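Local coordinates for GH5 (Bacteroidetes bacterium AC2a, PDB 4YHG), which hydrolyses cellulose, acting as an endoglucanase of glycoside hydrolase family 5 on the beta-1,4 bonds between glucose units, at residues A[162-167]-A[214-219]; A[103-108]-A[117-122]; A[290-295]-A[327-332]. The protein carries 1 engineered substitution. All coordinates share one frame; numbering follows the deposited sequence.

Contact 1. Residues A[162-167]-A[214-219]; sequences LNAIQD and YVCNPD. Engineered in segment 162-167: Ala164 (natural residue Glu). With BGC (beta-D-glucopyranose), chain C.
Ile165 and Val215 tie together two loops of a (beta/alpha)8 barrel, those that follow its fourth and fifth strands, 157-160 and 209-212. Val215 N donates to Ile165 O (2.9 Å), and that same oxygen lies over the centre of the Tyr214 ring. Tyrosine suits this place because its flat face can cover buried main chain while its hydroxyl reaches further along it. With CG turned anti to the backbone N (chi1 -163°), the ring runs beside Gln166, bringing Tyr214 CE1 to 3.7 Å from Gln166 CB. At its end Tyr214 OH receives a weak, bent bond from Asp167 N (2.9 Å, 123° at the hydrogen). The Asp167 carboxylate crosses the ring almost at a right angle. Gln182 of helix 181-199 is hydrogen-bonded to both Tyr214 OH and Asp167 OD2. Buried Cys216 is also closely packed, its SG 3.1 Å from Asn163 O.

The methyls of Val215 and Ala164, both residues partly exposed, make only van der Waals contacts of about 3.9 Å or more. Gln166 bends at chi2 and lays its amide beside the valine, with Gln166 NE2 3.9 Å from Val215 CG2, while its OE1 accepts bonds from Gly168 N and Trp170 N. Ala164, an engineered residue (glutamate in nature), has its CB 3.9 Å from Cys216 SG and 4.5 Å from Val215 CG2. Next to it Asn163, an amide well suited to reading a sugar hydroxyl, points toward the glycan. Its ND2 donates an almost straight bond, 173° at the hydrogen, to O2 of the chain C glucose.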
loop_
_atom_site.group_PDB
_atom_site.type_symbol
_atom_site.label_atom_id
_atom_site.label_comp_id
_atom_site.label_asym_id
_atom_site.label_seq_id
_atom_site.Cartn_x
_atom_site.Cartn_y
_atom_site.Cartn_z
ATOM N N LEU A 162 6.106 5.803 -5.501
ATOM C CA LEU A 162 5.995 4.689 -6.461
ATOM C C LEU A 162 5.288 3.557 -5.776
ATOM O O LEU A 162 5.146 3.581 -4.581
ATOM C CB LEU A 162 7.392 4.198 -6.855
ATOM C CG LEU A 162 8.220 5.210 -7.616
ATOM C CD1 LEU A 162 9.686 4.851 -7.539
ATOM C CD2 LEU A 162 7.734 5.255 -9.053
ATOM N N ASN A 163 4.878 2.548 -6.520
ATOM C CA ASN A 163 4.262 1.380 -5.909
ATOM C C ASN A 163 5.232 0.212 -5.673
ATOM O O ASN A 163 6.026 0.260 -4.754
ATOM C CB ASN A 163 3.038 0.941 -6.711
ATOM C CG ASN A 163 2.288 -0.193 -6.041
ATOM O OD1 ASN A 163 2.145 -0.222 -4.820
ATOM N ND2 ASN A 163 1.812 -1.120 -6.830
ATOM N N ALA A 164 5.175 -0.822 -6.500
ATOM C CA ALA A 164 5.929 -2.065 -6.275
ATOM C C ALA A 164 6.775 -2.310 -7.518
ATOM O O ALA A 164 6.328 -2.915 -8.497
ATOM C CB ALA A 164 4.982 -3.234 -6.012
ATOM N N ILE A 165 7.990 -1.792 -7.489
ATOM C CA ILE A 165 8.834 -1.810 -8.662
ATOM C C ILE A 165 9.667 -3.091 -8.642
ATOM O O ILE A 165 10.152 -3.497 -7.583
ATOM C CB ILE A 165 9.735 -0.553 -8.707
ATOM C CG1 ILE A 165 8.889 0.725 -8.660
ATOM C CG2 ILE A 165 10.584 -0.546 -9.964
ATOM C CD1 ILE A 165 7.887 0.882 -9.800
ATOM N N GLN A 166 9.821 -3.724 -9.812
ATOM C CA GLN A 166 10.477 -5.039 -9.913
ATOM C C GLN A 166 10.777 -5.431 -11.361
ATOM O O GLN A 166 10.424 -4.705 -12.283
ATOM C CB GLN A 166 9.617 -6.122 -9.250
ATOM C CG GLN A 166 8.184 -6.180 -9.764
ATOM C CD GLN A 166 7.622 -7.589 -9.812
ATOM O OE1 GLN A 166 8.337 -8.557 -10.121
ATOM N NE2 GLN A 166 6.332 -7.714 -9.532
ATOM N N ASP A 167 11.424 -6.578 -11.555
ATOM C CA ASP A 167 11.800 -7.031 -12.915
ATOM C C ASP A 167 10.940 -8.179 -13.498
ATOM O O ASP A 167 11.180 -8.615 -14.625
ATOM C CB ASP A 167 13.289 -7.399 -12.974
ATOM C CG ASP A 167 13.644 -8.616 -12.130
ATOM O OD1 ASP A 167 12.836 -9.087 -11.299
ATOM O OD2 ASP A 167 14.771 -9.100 -12.295
ATOM N N TYR A 214 12.341 -2.490 -2.867
ATOM C CA TYR A 214 12.119 -3.403 -3.987
ATOM C C TYR A 214 10.847 -4.261 -3.794
ATOM O O TYR A 214 10.650 -4.854 -2.756
ATOM C CB TYR A 214 13.357 -4.288 -4.241
ATOM C CG TYR A 214 13.354 -4.952 -5.614
ATOM C CD1 TYR A 214 12.593 -6.113 -5.866
ATOM C CD2 TYR A 214 14.082 -4.423 -6.656
ATOM C CE1 TYR A 214 12.573 -6.707 -7.128
ATOM C CE2 TYR A 214 14.080 -5.014 -7.909
ATOM C CZ TYR A 214 13.325 -6.150 -8.145
ATOM O OH TYR A 214 13.340 -6.701 -9.404
ATOM N N VAL A 215 9.987 -4.272 -4.810
ATOM C CA VAL A 215 8.686 -4.971 -4.801
ATOM C C VAL A 215 7.908 -4.845 -3.477
ATOM O O VAL A 215 7.074 -5.671 -3.153
ATOM C CB VAL A 215 8.827 -6.454 -5.293
ATOM C CG1 VAL A 215 9.246 -7.409 -4.170
ATOM C CG2 VAL A 215 7.529 -6.925 -5.938
ATOM N N CYS A 216 8.158 -3.766 -2.743
ATOM C CA CYS A 216 7.524 -3.537 -1.445
ATOM C C CYS A 216 7.761 -4.647 -0.415
ATOM O O CYS A 216 6.962 -4.819 0.509
ATOM C CB CYS A 216 6.014 -3.310 -1.609
ATOM S SG CYS A 216 5.599 -1.756 -2.420
ATOM N N ASN A 217 8.861 -5.374 -0.576
ATOM C CA ASN A 217 9.205 -6.459 0.312
ATOM C C ASN A 217 9.901 -5.856 1.531
ATOM O O ASN A 217 10.900 -5.175 1.375
ATOM C CB ASN A 217 10.134 -7.451 -0.396
ATOM C CG ASN A 217 10.527 -8.623 0.491
ATOM O OD1 ASN A 217 11.593 -8.626 1.099
ATOM N ND2 ASN A 217 9.660 -9.617 0.573
ATOM N N PRO A 218 9.366 -6.095 2.745
ATOM C CA PRO A 218 9.981 -5.569 3.991
ATOM C C PRO A 218 11.477 -5.838 4.149
ATOM O O PRO A 218 12.217 -4.917 4.478
ATOM C CB PRO A 218 9.199 -6.281 5.092
ATOM C CG PRO A 218 7.849 -6.514 4.491
ATOM C CD PRO A 218 8.055 -6.727 3.011
ATOM N N ASP A 219 11.920 -7.062 3.881
ATOM C CA ASP A 219 13.330 -7.414 4.055
ATOM C C ASP A 219 14.238 -6.764 3.013
ATOM O O ASP A 219 15.307 -6.265 3.366
ATOM C CB ASP A 219 13.519 -8.943 4.082
ATOM C CG ASP A 219 12.992 -9.561 5.382
ATOM O OD1 ASP A 219 13.160 -8.928 6.455
ATOM O OD2 ASP A 219 12.382 -10.657 5.333
HETATM C C2 BGC C . -0.288 -4.537 -6.040
HETATM C C3 BGC C . -1.841 -4.567 -6.113
HETATM C C4 BGC C . -2.278 -6.040 -6.255
HETATM C C5 BGC C . -1.836 -6.776 -5.000
HETATM C C6 BGC C . -2.473 -8.159 -4.841
HETATM C C1 BGC C . 0.308 -5.586 -5.046
HETATM O O1 BGC C . 1.730 -5.793 -5.254
HETATM O O2 BGC C . 0.159 -3.214 -5.691
HETATM O O3 BGC C . -2.342 -3.718 -7.185
HETATM O O4 BGC C . -3.677 -6.226 -6.494
HETATM O O5 BGC C . -0.395 -6.861 -5.084
HETATM O O6 BGC C . -1.946 -9.026 -5.849
#

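Contact 2. Residues A[103-108]-A[117-122]; sequences HHDGFG and SHWLDL. With BGC (beta-D-glucopyranose), chain C; BGC (beta-D-glucopyranose), chain B.
Asp105 and Gly106, in the single 3-10 turn of 104-106, draw close to His118 and Leu120, each the centre of an inverse gamma turn, with the CA atoms of Gly106 and Leu120 4.8 Å apart. A histidine serves well at 118 because its two ring nitrogens can hold separate points of the loop: ND1 donates a weak bond to His104 O (2.6 Å, 128° at the hydrogen), and NE2 pairs with Thr112 OG1. Phe107 leans on the same imidazole, its CB 3.6 Å from His118 CE1, with the ring planes inclined at 45°. A chi1 of 63° swings the indole of Trp119 back to Asp105, where its N-H meets the carboxylate close to the ring plane. Trp119 NE1 donates to the anti lone pair of Asp105 OD2 at 2.8 Å, while Asp105 OD1 bonds to Trp64 N. Leu120 CD2 rests 3.6 Å from Gly106 CA, where the lack of a side chain permits so close an approach. One water donates to both Phe107 O and Leu120 O. On the sugar side, His103 NE2 is hydrogen-bonded to O3 of the chain C glucose (3.0 Å). The whole loop leaves strand 97-101 and leads into helix 122-127; behind it Trp119 packs on helix 129-149, and Leu120 touches both that helix and helix 181-199.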
loop_
_atom_site.group_PDB
_atom_site.type_symbol
_atom_site.label_atom_id
_atom_site.label_comp_id
_atom_site.label_asym_id
_atom_site.label_seq_id
_atom_site.Cartn_x
_atom_site.Cartn_y
_atom_site.Cartn_z
ATOM N N HIS A 103 0.914 4.031 -9.598
ATOM C CA HIS A 103 0.630 2.616 -9.307
ATOM C C HIS A 103 1.030 1.685 -10.466
ATOM O O HIS A 103 2.222 1.403 -10.613
ATOM C CB HIS A 103 -0.828 2.448 -8.877
ATOM C CG HIS A 103 -1.091 1.185 -8.114
ATOM N ND1 HIS A 103 -0.792 1.041 -6.774
ATOM C CD2 HIS A 103 -1.642 0.010 -8.503
ATOM C CE1 HIS A 103 -1.134 -0.168 -6.377
ATOM N NE2 HIS A 103 -1.645 -0.816 -7.409
ATOM N N HIS A 104 0.098 1.230 -11.305
ATOM C CA HIS A 104 0.482 0.196 -12.289
ATOM C C HIS A 104 1.420 0.620 -13.401
ATOM O O HIS A 104 1.966 -0.228 -14.094
ATOM C CB HIS A 104 -0.717 -0.610 -12.827
ATOM C CG HIS A 104 -1.258 -1.569 -11.818
ATOM N ND1 HIS A 104 -0.439 -2.390 -11.074
ATOM C CD2 HIS A 104 -2.517 -1.807 -11.393
ATOM C CE1 HIS A 104 -1.171 -3.104 -10.242
ATOM N NE2 HIS A 104 -2.437 -2.775 -10.420
ATOM N N ASP A 105 1.638 1.921 -13.541
ATOM C CA ASP A 105 2.725 2.436 -14.385
ATOM C C ASP A 105 4.018 1.620 -14.165
ATOM O O ASP A 105 4.735 1.301 -15.128
ATOM C CB ASP A 105 3.000 3.919 -14.092
ATOM C CG ASP A 105 1.765 4.795 -14.242
ATOM O OD1 ASP A 105 0.902 4.779 -13.315
ATOM O OD2 ASP A 105 1.674 5.518 -15.267
ATOM N N GLY A 106 4.297 1.300 -12.900
ATOM C CA GLY A 106 5.497 0.543 -12.529
ATOM C C GLY A 106 5.384 -0.983 -12.477
ATOM O O GLY A 106 6.355 -1.663 -12.096
ATOM N N PHE A 107 4.219 -1.527 -12.854
ATOM C CA PHE A 107 3.962 -2.977 -12.763
ATOM C C PHE A 107 5.065 -3.688 -13.509
ATOM O O PHE A 107 5.255 -3.463 -14.715
ATOM C CB PHE A 107 2.593 -3.368 -13.352
ATOM C CG PHE A 107 2.265 -4.835 -13.222
ATOM C CD1 PHE A 107 1.815 -5.359 -12.010
ATOM C CD2 PHE A 107 2.391 -5.690 -14.308
ATOM C CE1 PHE A 107 1.511 -6.711 -11.885
ATOM C CE2 PHE A 107 2.083 -7.037 -14.194
ATOM C CZ PHE A 107 1.640 -7.549 -12.984
ATOM N N GLY A 108 5.801 -4.518 -12.778
ATOM C CA GLY A 108 6.995 -5.169 -13.327
ATOM C C GLY A 108 6.885 -6.615 -13.811
ATOM O O GLY A 108 7.892 -7.195 -14.222
ATOM N N SER A 117 3.221 -0.950 -22.594
ATOM C CA SER A 117 2.810 0.386 -22.166
ATOM C C SER A 117 3.365 0.833 -20.810
ATOM O O SER A 117 3.153 1.984 -20.425
ATOM C CB SER A 117 1.284 0.445 -22.103
ATOM O OG SER A 117 0.733 0.535 -23.396
ATOM N N HIS A 118 4.041 -0.044 -20.068
ATOM C CA HIS A 118 4.571 0.344 -18.761
ATOM C C HIS A 118 5.907 1.113 -18.908
ATOM O O HIS A 118 6.981 0.534 -18.864
ATOM C CB HIS A 118 4.673 -0.874 -17.826
ATOM C CG HIS A 118 3.350 -1.538 -17.551
ATOM N ND1 HIS A 118 2.544 -1.195 -16.481
ATOM C CD2 HIS A 118 2.681 -2.508 -18.229
ATOM C CE1 HIS A 118 1.449 -1.937 -16.502
ATOM N NE2 HIS A 118 1.507 -2.740 -17.554
ATOM N N TRP A 119 5.797 2.429 -19.099
ATOM C CA TRP A 119 6.944 3.361 -19.247
ATOM C C TRP A 119 7.916 3.307 -18.074
ATOM O O TRP A 119 9.107 3.547 -18.225
ATOM C CB TRP A 119 6.440 4.812 -19.430
ATOM C CG TRP A 119 5.669 5.343 -18.259
ATOM C CD1 TRP A 119 4.321 5.242 -18.039
ATOM C CD2 TRP A 119 6.203 6.060 -17.143
ATOM N NE1 TRP A 119 3.984 5.854 -16.847
ATOM C CE2 TRP A 119 5.121 6.365 -16.279
ATOM C CE3 TRP A 119 7.494 6.488 -16.789
ATOM C CZ2 TRP A 119 5.294 7.063 -15.086
ATOM C CZ3 TRP A 119 7.659 7.186 -15.585
ATOM C CH2 TRP A 119 6.562 7.460 -14.755
ATOM N N LEU A 120 7.391 2.992 -16.900
ATOM C CA LEU A 120 8.183 2.937 -15.690
ATOM C C LEU A 120 8.917 1.581 -15.587
ATOM O O LEU A 120 8.565 0.708 -14.793
ATOM C CB LEU A 120 7.249 3.189 -14.531
ATOM C CG LEU A 120 7.801 3.411 -13.120
ATOM C CD1 LEU A 120 9.003 4.338 -13.123
ATOM C CD2 LEU A 120 6.697 3.966 -12.251
ATOM N N ASP A 121 9.965 1.434 -16.397
ATOM C CA ASP A 121 10.578 0.119 -16.704
ATOM C C ASP A 121 11.971 -0.070 -16.049
ATOM O O ASP A 121 12.964 0.518 -16.475
ATOM C CB ASP A 121 10.660 -0.039 -18.238
ATOM C CG ASP A 121 10.954 -1.458 -18.680
ATOM O OD1 ASP A 121 11.305 -2.299 -17.843
ATOM O OD2 ASP A 121 10.841 -1.729 -19.887
ATOM N N LEU A 122 12.032 -0.898 -15.013
ATOM C CA LEU A 122 13.254 -1.050 -14.233
ATOM C C LEU A 122 14.333 -1.808 -14.994
ATOM O O LEU A 122 15.482 -1.405 -14.970
ATOM C CB LEU A 122 12.956 -1.710 -12.869
ATOM C CG LEU A 122 14.123 -1.899 -11.885
ATOM C CD1 LEU A 122 14.643 -0.558 -11.410
ATOM C CD2 LEU A 122 13.726 -2.716 -10.668
HETATM C C2 BGC C . -0.288 -4.537 -6.040
HETATM C C3 BGC C . -1.841 -4.567 -6.113
HETATM C C4 BGC C . -2.278 -6.040 -6.255
HETATM C C5 BGC C . -1.836 -6.776 -5.000
HETATM C C6 BGC C . -2.473 -8.159 -4.841
HETATM C C1 BGC C . 0.308 -5.586 -5.046
HETATM O O1 BGC C . 1.730 -5.793 -5.254
HETATM O O2 BGC C . 0.159 -3.214 -5.691
HETATM O O3 BGC C . -2.342 -3.718 -7.185
HETATM O O4 BGC C . -3.677 -6.226 -6.494
HETATM O O5 BGC C . -0.395 -6.861 -5.084
HETATM O O6 BGC C . -1.946 -9.026 -5.849
HETATM C C2 BGC B . -5.557 -7.186 -7.732
HETATM C C3 BGC B . -5.947 -8.105 -8.917
HETATM C C4 BGC B . -5.354 -7.496 -10.199
HETATM C C5 BGC B . -3.822 -7.383 -10.007
HETATM C C6 BGC B . -3.156 -6.929 -11.297
HETATM C C1 BGC B . -4.017 -7.049 -7.638
HETATM O O2 BGC B . -6.072 -7.629 -6.462
HETATM O O3 BGC B . -7.369 -8.373 -9.074
HETATM O O4 BGC B . -5.645 -8.334 -11.330
HETATM O O5 BGC B . -3.456 -6.538 -8.880
HETATM O O6 BGC B . -1.896 -6.347 -10.991
HETATM O O HOH W 1 7.438 -1.871 -15.534
#

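Contact 3. Residues A[290-295]-A[327-332]; sequences PVYFGE and SALYWD. With BGC (beta-D-glucopyranose), chain C; BGC (beta-D-glucopyranose), chain B.
Glu295 OE2, which lies 3.5 Å from Trp331 CZ3, is held by two polar partners. O2 of the chain C glucose donates to Glu295 OE2 at 2.7 Å, and Arg59 forms a salt bridge with it. The other oxygen, OE1, bonds to Tyr243 OH, so that the carboxylate is held in a definite rotation. The extended side chain of Glu295 runs alongside the indole of Trp331 and points the same way, the carboxylate tilted 27° from the ring plane, with OE1 above the rim of one face. C3 of the chain C glucose also lies over a face of this ring. A tryptophan is apt here, offering a broad apolar surface for sugar carbons and a donor at its edge; Trp331 NE1 bonds to O2 of the chain B glucose (2.9 Å).

Away from the sugar, strands 291-293 and 327-332 run parallel, joined by Phe293 N to Ser327 O (2.9 Å) and Leu329 N to Phe293 O (2.8 Å). On one face Ser327 OG touches Tyr292 CB (3.3 Å), while each hydroxyl has a partner elsewhere, Gly11 O for the serine and Glu160 OE1 for the tyrosine. The opposite face is apolar: Phe293 CB meets Ala328 CB at 3.7 Å, the small alanine accommodating a phenyl ring that packs among helices 270-285 and 304-323. With helix 304-323 these strands, the last two of a TIM barrel, make a beta-alpha-beta unit. Family 5 enzymes carry a catalytic glutamate at the end of the seventh strand, and the position of Glu295 beside the sugar is consistent with that role.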
loop_
_atom_site.group_PDB
_atom_site.type_symbol
_atom_site.label_atom_id
_atom_site.label_comp_id
_atom_site.label_asym_id
_atom_site.label_seq_id
_atom_site.Cartn_x
_atom_site.Cartn_y
_atom_site.Cartn_z
ATOM N N PRO A 290 8.752 6.717 10.448
ATOM C CA PRO A 290 7.517 5.937 10.361
ATOM C C PRO A 290 7.486 4.885 9.254
ATOM O O PRO A 290 8.111 5.052 8.219
ATOM C CB PRO A 290 6.429 6.990 10.125
ATOM C CG PRO A 290 7.123 8.246 9.754
ATOM C CD PRO A 290 8.536 8.165 10.246
ATOM N N VAL A 291 6.742 3.811 9.501
ATOM C CA VAL A 291 6.507 2.752 8.545
ATOM C C VAL A 291 5.004 2.578 8.428
ATOM O O VAL A 291 4.316 2.608 9.434
ATOM C CB VAL A 291 7.102 1.415 9.061
ATOM C CG1 VAL A 291 6.765 0.235 8.131
ATOM C CG2 VAL A 291 8.593 1.534 9.277
ATOM N N TYR A 292 4.488 2.376 7.226
ATOM C CA TYR A 292 3.103 1.928 7.068
ATOM C C TYR A 292 3.002 0.812 6.033
ATOM O O TYR A 292 3.852 0.697 5.156
ATOM C CB TYR A 292 2.181 3.099 6.670
ATOM C CG TYR A 292 2.420 3.656 5.273
ATOM C CD1 TYR A 292 3.417 4.598 5.044
ATOM C CD2 TYR A 292 1.644 3.253 4.203
ATOM C CE1 TYR A 292 3.637 5.098 3.769
ATOM C CE2 TYR A 292 1.850 3.743 2.943
ATOM C CZ TYR A 292 2.853 4.664 2.714
ATOM O OH TYR A 292 3.080 5.164 1.444
ATOM N N PHE A 293 1.981 -0.030 6.149
ATOM C CA PHE A 293 1.725 -1.041 5.127
ATOM C C PHE A 293 0.749 -0.378 4.188
ATOM O O PHE A 293 -0.392 -0.092 4.570
ATOM C CB PHE A 293 1.194 -2.366 5.734
ATOM C CG PHE A 293 2.301 -3.237 6.351
ATOM C CD1 PHE A 293 2.722 -3.026 7.666
ATOM C CD2 PHE A 293 2.969 -4.178 5.591
ATOM C CE1 PHE A 293 3.755 -3.777 8.226
ATOM C CE2 PHE A 293 3.991 -4.920 6.132
ATOM C CZ PHE A 293 4.385 -4.720 7.457
ATOM N N GLY A 294 1.228 -0.048 2.994
ATOM C CA GLY A 294 0.373 0.491 1.941
ATOM C C GLY A 294 -0.671 -0.532 1.530
ATOM O O GLY A 294 -1.787 -0.172 1.124
ATOM N N GLU A 295 -0.289 -1.807 1.608
ATOM C CA GLU A 295 -1.194 -2.909 1.330
ATOM C C GLU A 295 -0.882 -4.088 2.252
ATOM O O GLU A 295 0.283 -4.446 2.442
ATOM C CB GLU A 295 -1.055 -3.389 -0.107
ATOM C CG GLU A 295 -1.372 -2.365 -1.187
ATOM C CD GLU A 295 -1.179 -2.932 -2.583
ATOM O OE1 GLU A 295 -1.129 -4.185 -2.722
ATOM O OE2 GLU A 295 -1.098 -2.145 -3.548
ATOM N N SER A 327 1.058 1.550 11.056
ATOM C CA SER A 327 -0.275 1.652 10.501
ATOM C C SER A 327 -0.309 0.831 9.238
ATOM O O SER A 327 0.735 0.459 8.732
ATOM C CB SER A 327 -0.625 3.098 10.195
ATOM O OG SER A 327 0.266 3.651 9.259
ATOM N N ALA A 328 -1.519 0.537 8.740
ATOM C CA ALA A 328 -1.678 -0.403 7.660
ATOM C C ALA A 328 -3.003 -0.253 6.936
ATOM O O ALA A 328 -4.038 -0.104 7.578
ATOM C CB ALA A 328 -1.568 -1.823 8.203
ATOM N N LEU A 329 -2.961 -0.381 5.611
ATOM C CA LEU A 329 -4.145 -0.240 4.788
ATOM C C LEU A 329 -4.541 -1.528 4.066
ATOM O O LEU A 329 -3.765 -2.117 3.272
ATOM C CB LEU A 329 -3.943 0.907 3.805
ATOM C CG LEU A 329 -3.723 2.262 4.534
ATOM C CD1 LEU A 329 -2.248 2.542 4.796
ATOM C CD2 LEU A 329 -4.299 3.424 3.751
ATOM N N TYR A 330 -5.757 -1.983 4.339
ATOM C CA TYR A 330 -6.236 -3.254 3.757
ATOM C C TYR A 330 -6.468 -3.128 2.253
ATOM O O TYR A 330 -6.976 -2.105 1.798
ATOM C CB TYR A 330 -7.506 -3.705 4.466
ATOM C CG TYR A 330 -8.166 -4.892 3.829
ATOM C CD1 TYR A 330 -7.708 -6.182 4.072
ATOM C CD2 TYR A 330 -9.241 -4.732 2.990
ATOM C CE1 TYR A 330 -8.316 -7.281 3.487
ATOM C CE2 TYR A 330 -9.839 -5.821 2.376
ATOM C CZ TYR A 330 -9.378 -7.092 2.637
ATOM O OH TYR A 330 -9.951 -8.156 2.035
ATOM N N TRP A 331 -6.088 -4.150 1.493
ATOM C CA TRP A 331 -6.297 -4.158 0.072
ATOM C C TRP A 331 -7.719 -4.637 -0.276
ATOM O O TRP A 331 -8.073 -5.793 -0.025
ATOM C CB TRP A 331 -5.259 -5.055 -0.615
ATOM C CG TRP A 331 -5.454 -5.116 -2.105
ATOM C CD1 TRP A 331 -5.959 -6.170 -2.830
ATOM C CD2 TRP A 331 -5.204 -4.069 -3.039
ATOM N NE1 TRP A 331 -6.012 -5.845 -4.154
ATOM C CE2 TRP A 331 -5.567 -4.557 -4.317
ATOM C CE3 TRP A 331 -4.701 -2.767 -2.926
ATOM C CZ2 TRP A 331 -5.459 -3.798 -5.456
ATOM C CZ3 TRP A 331 -4.573 -2.019 -4.061
ATOM C CH2 TRP A 331 -4.948 -2.532 -5.320
ATOM N N ASP A 332 -8.532 -3.738 -0.835
ATOM C CA ASP A 332 -9.890 -4.088 -1.251
ATOM C C ASP A 332 -10.020 -3.887 -2.763
ATOM O O ASP A 332 -9.976 -2.776 -3.260
ATOM C CB ASP A 332 -10.884 -3.232 -0.485
ATOM C CG ASP A 332 -12.305 -3.661 -0.697
ATOM O OD1 ASP A 332 -12.701 -3.916 -1.872
ATOM O OD2 ASP A 332 -13.042 -3.719 0.313
HETATM C C2 BGC C . -0.288 -4.537 -6.040
HETATM C C3 BGC C . -1.841 -4.567 -6.113
HETATM C C4 BGC C . -2.278 -6.040 -6.255
HETATM C C5 BGC C . -1.836 -6.776 -5.000
HETATM C C6 BGC C . -2.473 -8.159 -4.841
HETATM C C1 BGC C . 0.308 -5.586 -5.046
HETATM O O1 BGC C . 1.730 -5.793 -5.254
HETATM O O2 BGC C . 0.159 -3.214 -5.691
HETATM O O3 BGC C . -2.342 -3.718 -7.185
HETATM O O4 BGC C . -3.677 -6.226 -6.494
HETATM O O5 BGC C . -0.395 -6.861 -5.084
HETATM O O6 BGC C . -1.946 -9.026 -5.849
HETATM C C2 BGC B . -5.557 -7.186 -7.732
HETATM C C3 BGC B . -5.947 -8.105 -8.917
HETATM C C4 BGC B . -5.354 -7.496 -10.199
HETATM C C5 BGC B . -3.822 -7.383 -10.007
HETATM C C6 BGC B . -3.156 -6.929 -11.297
HETATM C C1 BGC B . -4.017 -7.049 -7.638
HETATM O O2 BGC B . -6.072 -7.629 -6.462
HETATM O O3 BGC B . -7.369 -8.373 -9.074
HETATM O O4 BGC B . -5.645 -8.334 -11.330
HETATM O O5 BGC B . -3.456 -6.538 -8.880
HETATM O O6 BGC B . -1.896 -6.347 -10.991
#

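Overall arrangement
Along the chain, contact 2 closes before contact 1 opens, and contact 3 follows both. Contact 2 lies within the loop after the third barrel strand, contact 1 joins the loops after the fourth and fifth, and contact 3 pairs the seventh and eighth strands themselves. The centres of contacts 1 and 2 are about 12 Å apart, those of contacts 1 and 3 about 14 Å, and those of contacts 2 and 3 about 21 Å. All three reach the chain C glucose, and contacts 2 and 3 also the chain B glucose. Segments distant in sequence thus converge on one glycan pocket at the C-terminal ends of the parallel strands, where TIM-barrel enzymes place their active sites.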